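Local coordinates for protein tryptophan decarboxylase 1 (Oryza sativa subsp. japonica, PDB 6KHO) that uses pyridoxal 5'-phosphate to decarboxylate L-tryptophan to tryptamine and 5-hydroxy-L-tryptophan to serotonin, working as a homodimer in serotonin biosynthesis, at residues F127-Q130 and A131-A135; A75-D78 and V79-E83; M462-L465 and N466-G469. One frame throughout, in Å; residues are numbered along the deposited sequence.

Contact 1: residues F127-Q130 and A131-A135; sequences FTWQ and ASPAA
One face of the Trp129 indole is roofed by the pyrrolidine ring of Pro133, which crosses the side chain at about a right angle. Pro133 CG stands 3.7 Å from the centroid of the six-membered ring of Trp129 and only 10° off its normal, a CH-pi contact, while Pro133 CB lies 3.6 Å from Trp129 CE2, where the two indole rings are fused. At the rim, Trp129 NE1 is hydrogen-bonded to Glu137, one turn into the following helix. Trp129 CG is anti to the backbone N (chi1 176°), which sets the indole beside the carbonyl carbon, on the side where Pro133 follows. The Phe127 ring is met obliquely by the methyl of Ala131, with Phe127 CE1 and Ala131 CB 3.5 Å apart; Phe103 of the second subunit makes an edge-to-face contact with the same ring.

From Trp129 to Ser132 the backbone makes a type I beta turn, closed by Ser132 N donating to Trp129 O over 3.0 Å. Thr128 OG1 takes the N-H of Ala131 at 3.1 Å, and a water donates to both Thr128 O and Ser132 O, each at 2.7 Å, bridging the two ends of the bend.

Thr93 and Trp95 of the second subunit hydrogen-bond to this buried turn, Thr93 at Gln130 O and Ser132 OG and Trp95 at Ala131 O, and Phe127 lies close to Val380 and Gly381, which bind pyridoxal 5'-phosphate. The arrangement is a beta turn leading into a helix with proline as its first residue, Ser132 at the N-cap position and Pro133 in the first turn, set at the dimer interface beside a cofactor site.

Contact 2: residues A75-D78 and V79-E83; sequences APFD and VTMKE
A methionine sulfur rests against an aromatic ring one turn back along the same helix: Met81 SD lies 4.3 Å from the centroid of the Phe77 ring, approaching obliquely at 45° to the ring normal. Met81 CG leads the approach, 3.5 Å from Phe77 CE2. With that CG beside the backbone N, a bend at chi2 brings the sulfur to Phe77 CE2 and CZ, and the terminal CE turns away from the ring. Phe77 has its own CG anti to the backbone N (chi1 -171°), which places the ring beside its own carbonyl carbon, between Met81 and Thr80, whose CB is 4.0 Å from Phe77 CD1. Tyr33 stacks on the ring, and Ala114 of the second subunit packs against Phe77 as well.

Beneath these side chains, Met81 N gives Phe77 O a nearly straight bond of 3.0 Å with an N-H...O angle of 166°. Lys82 N likewise reaches Asp78 O at 2.9 Å. Val79 N bonds to Pro76 O at 2.8 Å, three residues back rather than four. On this more exposed side Val79 CG2 meets Pro76 CD loosely at 4.1 Å, and Ala75 and Val79 both pack on Arg394 of the second subunit.

Thr80 OG1 bonds to Thr395 of that subunit, and Glu83 forms a salt bridge with its Arg394. The whole is the N-terminal start of helix 77-88, with Pro76 at the N-cap position and an i to i+4 Met-aromatic contact, placed at the dimer interface.

Contact 3: residues M462-L465 and N466-G469; sequences MERL and NKTG
Asn466 folds its amide back over the carbonyl of Met462 at the C-terminal end of helix 451-468, where the helix runs out into Gly469. This is the packed side. Asn466 N donates to Met462 O at 3.1 Å, and Asn466 CG comes within 3.3 Å of the same oxygen; the amide ND2 is badly angled to bond there and lies 4.0 Å from Met462 CG. Asn466 CG is anti to the carbonyl carbon (chi1 -68°), which keeps the carboxamide beside the preceding turn, and OD1 accepts the N-H of Val473 beyond the helix. The side-chain amide thereby ties the last turn to the chain that follows it. Leu465 and Met462 are buried; Leu465 packs on Leu504 and Thr508 of helix 495-513.

The looser, solvent side is that of Lys467 and Glu463, both exposed. Lys467 holds its CG between the backbone N and the carbonyl carbon (chi1 59°), which presses CG onto the carbonyl of Arg464. Its aliphatic chain then runs alongside that of Arg464, both pointing the same way, with Arg464 CG and Lys467 CE 3.9 Å apart. Their charged ends do not meet: Arg464 also rests on Thr508 and Met512 of helix 495-513, and its NE is paired with Glu460 one turn earlier. Glu463 forms a salt bridge with Arg459.

Backbone bonding weakens toward the C-terminal end. Lys467 N still reaches Glu463 O, but Thr468 N divides itself between two carbonyls, both bonds weak. Gly469 leaves the helix with positive phi (81°), a conformation glycine adopts readily, and its N bonds to Asn466 O. Thr468 OG1 ends the series, donating weakly to Arg464 O across 3.4 Å.

In the fold
From the N terminus the chain first reaches contact 2, the start of helix 77-88, then contact 1, the bend joining the loop after helix 110-122 to helix 133-149, and finally contact 3, the end of helix 451-468. Each closes only a local turn; they follow in series, neither nesting nor crossing. Contacts 1 and 2, centres about 36 Å apart, belong to the conserved pyridoxal-dependent decarboxylase region and both touch the second subunit, so each joins its helix start to the dimer interface. Contact 3 meets no other chain of the assembly; it packs on helix 495-513 and lies across the chain's centre from contact 1, about 49 Å between centres.

Contact 1: residues F127-Q130 and A131-A135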
loop_
_atom_site.group_PDB
_atom_site.type_symbol
_atom_site.label_atom_id
_atom_site.label_comp_id
_atom_site.label_asym_id
_atom_site.label_seq_id
_atom_site.Cartn_x
_atom_site.Cartn_y
_atom_site.Cartn_z
ATOM N N PHE A 127 6.628 -3.192 10.841
ATOM C CA PHE A 127 5.917 -2.139 11.563
ATOM C C PHE A 127 6.819 -1.456 12.593
ATOM O O PHE A 127 6.696 -0.250 12.830
ATOM C CB PHE A 127 4.655 -2.686 12.238
ATOM C CG PHE A 127 4.716 -4.140 12.668
ATOM C CD1 PHE A 127 5.482 -4.545 13.754
ATOM C CD2 PHE A 127 3.914 -5.084 12.045
ATOM C CE1 PHE A 127 5.489 -5.889 14.164
ATOM C CE2 PHE A 127 3.912 -6.419 12.442
ATOM C CZ PHE A 127 4.699 -6.829 13.501
ATOM N N THR A 128 7.719 -2.211 13.221
ATOM C CA THR A 128 8.718 -1.661 14.126
ATOM C C THR A 128 10.108 -2.047 13.637
ATOM O O THR A 128 10.282 -3.011 12.870
ATOM C CB THR A 128 8.541 -2.160 15.575
ATOM O OG1 THR A 128 8.679 -3.585 15.618
ATOM C CG2 THR A 128 7.170 -1.745 16.162
ATOM N N TRP A 129 11.092 -1.265 14.097
ATOM C CA TRP A 129 12.499 -1.602 13.881
ATOM C C TRP A 129 12.800 -3.023 14.354
ATOM O O TRP A 129 13.397 -3.817 13.626
ATOM C CB TRP A 129 13.382 -0.570 14.603
ATOM C CG TRP A 129 14.874 -0.862 14.529
ATOM C CD1 TRP A 129 15.752 -0.405 13.591
ATOM C CD2 TRP A 129 15.641 -1.680 15.427
ATOM N NE1 TRP A 129 17.020 -0.907 13.836
ATOM C CE2 TRP A 129 16.977 -1.673 14.968
ATOM C CE3 TRP A 129 15.330 -2.392 16.591
ATOM C CZ2 TRP A 129 18.005 -2.373 15.619
ATOM C CZ3 TRP A 129 16.355 -3.109 17.233
ATOM C CH2 TRP A 129 17.672 -3.089 16.739
ATOM N N GLN A 130 12.347 -3.376 15.559
ATOM C CA GLN A 130 12.650 -4.691 16.110
ATOM C C GLN A 130 12.040 -5.810 15.275
ATOM O O GLN A 130 12.641 -6.894 15.159
ATOM C CB GLN A 130 12.150 -4.786 17.554
ATOM C CG GLN A 130 12.524 -6.102 18.234
ATOM C CD GLN A 130 14.020 -6.334 18.253
ATOM O OE1 GLN A 130 14.594 -6.951 17.337
ATOM N NE2 GLN A 130 14.669 -5.843 19.299
ATOM N N ALA A 131 10.856 -5.560 14.688
ATOM C CA ALA A 131 10.173 -6.507 13.803
ATOM C C ALA A 131 11.023 -6.964 12.637
ATOM O O ALA A 131 10.707 -8.006 12.047
ATOM C CB ALA A 131 8.905 -5.892 13.206
ATOM N N SER A 132 12.080 -6.183 12.268
ATOM C CA SER A 132 13.160 -6.550 11.349
ATOM C C SER A 132 14.121 -5.378 11.147
ATOM O O SER A 132 13.887 -4.528 10.272
ATOM C CB SER A 132 12.608 -6.993 9.990
ATOM O OG SER A 132 13.640 -7.597 9.241
ATOM N N PRO A 133 15.208 -5.305 11.927
ATOM C CA PRO A 133 16.077 -4.117 11.867
ATOM C C PRO A 133 16.555 -3.739 10.473
ATOM O O PRO A 133 16.476 -2.563 10.108
ATOM C CB PRO A 133 17.232 -4.515 12.798
ATOM C CG PRO A 133 16.545 -5.302 13.873
ATOM C CD PRO A 133 15.519 -6.151 13.100
ATOM N N ALA A 134 17.035 -4.702 9.687
ATOM C CA ALA A 134 17.549 -4.398 8.352
ATOM C C ALA A 134 16.498 -3.725 7.472
ATOM O O ALA A 134 16.834 -2.856 6.668
ATOM C CB ALA A 134 18.053 -5.691 7.676
ATOM N N ALA A 135 15.224 -4.109 7.603
ATOM C CA ALA A 135 14.201 -3.541 6.722
ATOM C C ALA A 135 14.017 -2.053 6.974
ATOM O O ALA A 135 13.857 -1.264 6.029
ATOM C CB ALA A 135 12.873 -4.281 6.907
HETATM O O HOH W 1 11.593 -3.152 10.460
#

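Contact 2: residues A75-D78 and V79-E83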
loop_
_atom_site.group_PDB
_atom_site.type_symbol
_atom_site.label_atom_id
_atom_site.label_comp_id
_atom_site.label_asym_id
_atom_site.label_seq_id
_atom_site.Cartn_x
_atom_site.Cartn_y
_atom_site.Cartn_z
ATOM N N ALA A 75 -3.766 -27.854 -9.227
ATOM C CA ALA A 75 -3.345 -27.982 -10.613
ATOM C C ALA A 75 -1.850 -27.726 -10.711
ATOM O O ALA A 75 -1.298 -26.950 -9.917
ATOM C CB ALA A 75 -4.088 -27.004 -11.534
ATOM N N PRO A 76 -1.168 -28.356 -11.672
ATOM C CA PRO A 76 0.249 -28.037 -11.884
ATOM C C PRO A 76 0.406 -26.565 -12.196
ATOM O O PRO A 76 -0.435 -25.958 -12.874
ATOM C CB PRO A 76 0.645 -28.912 -13.082
ATOM C CG PRO A 76 -0.349 -30.021 -13.074
ATOM C CD PRO A 76 -1.633 -29.406 -12.597
ATOM N N PHE A 77 1.479 -25.982 -11.671
ATOM C CA PHE A 77 1.710 -24.562 -11.900
ATOM C C PHE A 77 1.873 -24.251 -13.383
ATOM O O PHE A 77 1.646 -23.115 -13.796
ATOM C CB PHE A 77 2.934 -24.090 -11.109
ATOM C CG PHE A 77 3.123 -22.598 -11.120
ATOM C CD1 PHE A 77 2.215 -21.765 -10.479
ATOM C CD2 PHE A 77 4.216 -22.026 -11.770
ATOM C CE1 PHE A 77 2.387 -20.385 -10.481
ATOM C CE2 PHE A 77 4.398 -20.648 -11.777
ATOM C CZ PHE A 77 3.477 -19.825 -11.140
ATOM N N ASP A 78 2.240 -25.242 -14.201
ATOM C CA ASP A 78 2.255 -25.025 -15.644
ATOM C C ASP A 78 0.881 -24.626 -16.171
ATOM O O ASP A 78 0.791 -23.881 -17.150
ATOM C CB ASP A 78 2.731 -26.287 -16.358
ATOM C CG ASP A 78 3.974 -26.867 -15.725
ATOM O OD1 ASP A 78 3.901 -27.347 -14.555
ATOM O OD2 ASP A 78 5.029 -26.808 -16.390
ATOM N N VAL A 79 -0.188 -25.131 -15.552
ATOM C CA VAL A 79 -1.544 -24.781 -15.970
ATOM C C VAL A 79 -1.866 -23.338 -15.593
ATOM O O VAL A 79 -2.458 -22.593 -16.380
ATOM C CB VAL A 79 -2.551 -25.767 -15.355
ATOM C CG1 VAL A 79 -3.987 -25.288 -15.588
ATOM C CG2 VAL A 79 -2.330 -27.173 -15.925
ATOM N N THR A 80 -1.476 -22.919 -14.386
ATOM C CA THR A 80 -1.651 -21.525 -13.994
ATOM C C THR A 80 -0.947 -20.590 -14.969
ATOM O O THR A 80 -1.523 -19.593 -15.416
ATOM C CB THR A 80 -1.125 -21.329 -12.576
ATOM O OG1 THR A 80 -1.770 -22.283 -11.719
ATOM C CG2 THR A 80 -1.409 -19.896 -12.093
ATOM N N MET A 81 0.293 -20.919 -15.342
ATOM C CA MET A 81 1.026 -20.099 -16.304
ATOM C C MET A 81 0.397 -20.146 -17.695
ATOM O O MET A 81 0.444 -19.150 -18.426
ATOM C CB MET A 81 2.488 -20.548 -16.385
ATOM C CG MET A 81 3.286 -20.356 -15.082
ATOM S SD MET A 81 3.389 -18.614 -14.611
ATOM C CE MET A 81 4.276 -17.952 -16.017
ATOM N N LYS A 82 -0.175 -21.285 -18.099
ATOM C CA LYS A 82 -0.849 -21.301 -19.397
ATOM C C LYS A 82 -2.065 -20.378 -19.397
ATOM O O LYS A 82 -2.296 -19.648 -20.369
ATOM C CB LYS A 82 -1.253 -22.726 -19.790
ATOM C CG LYS A 82 -1.919 -22.791 -21.170
ATOM C CD LYS A 82 -2.317 -24.214 -21.536
ATOM C CE LYS A 82 -2.707 -24.340 -23.011
ATOM N NZ LYS A 82 -2.517 -25.757 -23.469
ATOM N N GLU A 83 -2.848 -20.385 -18.315
ATOM C CA GLU A 83 -3.982 -19.461 -18.221
ATOM C C GLU A 83 -3.523 -18.012 -18.145
ATOM O O GLU A 83 -4.183 -17.127 -18.699
ATOM C CB GLU A 83 -4.866 -19.833 -17.028
ATOM C CG GLU A 83 -5.398 -21.281 -17.161
ATOM C CD GLU A 83 -6.454 -21.652 -16.129
ATOM O OE1 GLU A 83 -6.574 -20.957 -15.102
ATOM O OE2 GLU A 83 -7.166 -22.656 -16.344
#

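Contact 3: residues M462-L465 and N466-G469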
loop_
_atom_site.group_PDB
_atom_site.type_symbol
_atom_site.label_atom_id
_atom_site.label_comp_id
_atom_site.label_asym_id
_atom_site.label_seq_id
_atom_site.Cartn_x
_atom_site.Cartn_y
_atom_site.Cartn_z
ATOM N N MET A 462 -6.402 10.413 -32.153
ATOM C CA MET A 462 -6.067 9.593 -30.993
ATOM C C MET A 462 -6.704 8.208 -31.080
ATOM O O MET A 462 -6.040 7.190 -30.854
ATOM C CB MET A 462 -6.513 10.311 -29.715
ATOM C CG MET A 462 -6.415 9.475 -28.442
ATOM S SD MET A 462 -7.160 10.293 -27.010
ATOM C CE MET A 462 -8.885 9.808 -27.140
ATOM N N GLU A 463 -8.002 8.151 -31.385
ATOM C CA GLU A 463 -8.683 6.863 -31.431
ATOM C C GLU A 463 -8.180 6.019 -32.593
ATOM O O GLU A 463 -8.210 4.786 -32.517
ATOM C CB GLU A 463 -10.200 7.078 -31.500
ATOM C CG GLU A 463 -10.739 7.924 -30.335
ATOM C CD GLU A 463 -12.222 8.278 -30.455
ATOM O OE1 GLU A 463 -12.937 8.198 -29.429
ATOM O OE2 GLU A 463 -12.671 8.651 -31.560
ATOM N N ARG A 464 -7.676 6.668 -33.648
ATOM C CA ARG A 464 -7.107 5.968 -34.793
ATOM C C ARG A 464 -5.714 5.430 -34.493
ATOM O O ARG A 464 -5.364 4.334 -34.934
ATOM C CB ARG A 464 -7.062 6.902 -36.002
ATOM C CG ARG A 464 -8.348 6.899 -36.803
ATOM C CD ARG A 464 -8.247 7.760 -38.048
ATOM N NE ARG A 464 -9.504 7.740 -38.789
ATOM C CZ ARG A 464 -9.605 7.957 -40.096
ATOM N NH1 ARG A 464 -8.521 8.213 -40.820
ATOM N NH2 ARG A 464 -10.795 7.913 -40.679
ATOM N N LEU A 465 -4.892 6.191 -33.772
ATOM C CA LEU A 465 -3.592 5.660 -33.385
ATOM C C LEU A 465 -3.753 4.453 -32.467
ATOM O O LEU A 465 -3.020 3.466 -32.598
ATOM C CB LEU A 465 -2.755 6.755 -32.725
ATOM C CG LEU A 465 -2.431 7.947 -33.632
ATOM C CD1 LEU A 465 -2.079 9.180 -32.818
ATOM C CD2 LEU A 465 -1.305 7.621 -34.607
ATOM N N ASN A 466 -4.753 4.483 -31.577
ATOM C CA ASN A 466 -4.930 3.395 -30.616
ATOM C C ASN A 466 -5.440 2.112 -31.275
ATOM O O ASN A 466 -5.042 1.012 -30.870
ATOM C CB ASN A 466 -5.869 3.828 -29.494
ATOM C CG ASN A 466 -5.260 4.917 -28.605
ATOM O OD1 ASN A 466 -4.053 5.181 -28.655
ATOM N ND2 ASN A 466 -6.097 5.557 -27.802
ATOM N N LYS A 467 -6.331 2.216 -32.273
ATOM C CA LYS A 467 -6.826 1.008 -32.940
ATOM C C LYS A 467 -5.719 0.296 -33.704
ATOM O O LYS A 467 -5.810 -0.916 -33.935
ATOM C CB LYS A 467 -7.975 1.346 -33.897
ATOM C CG LYS A 467 -7.580 2.350 -34.970
ATOM C CD LYS A 467 -8.553 2.424 -36.148
ATOM C CE LYS A 467 -7.883 3.080 -37.354
ATOM N NZ LYS A 467 -6.628 2.367 -37.741
ATOM N N THR A 468 -4.673 1.032 -34.080
ATOM C CA THR A 468 -3.520 0.464 -34.773
ATOM C C THR A 468 -2.828 -0.626 -33.949
ATOM O O THR A 468 -2.319 -1.609 -34.504
ATOM C CB THR A 468 -2.553 1.603 -35.097
ATOM O OG1 THR A 468 -3.004 2.280 -36.279
ATOM C CG2 THR A 468 -1.177 1.113 -35.324
ATOM N N GLY A 469 -2.795 -0.474 -32.630
ATOM C CA GLY A 469 -2.004 -1.355 -31.805
ATOM C C GLY A 469 -0.533 -1.012 -31.747
ATOM O O GLY A 469 0.207 -1.666 -31.001
#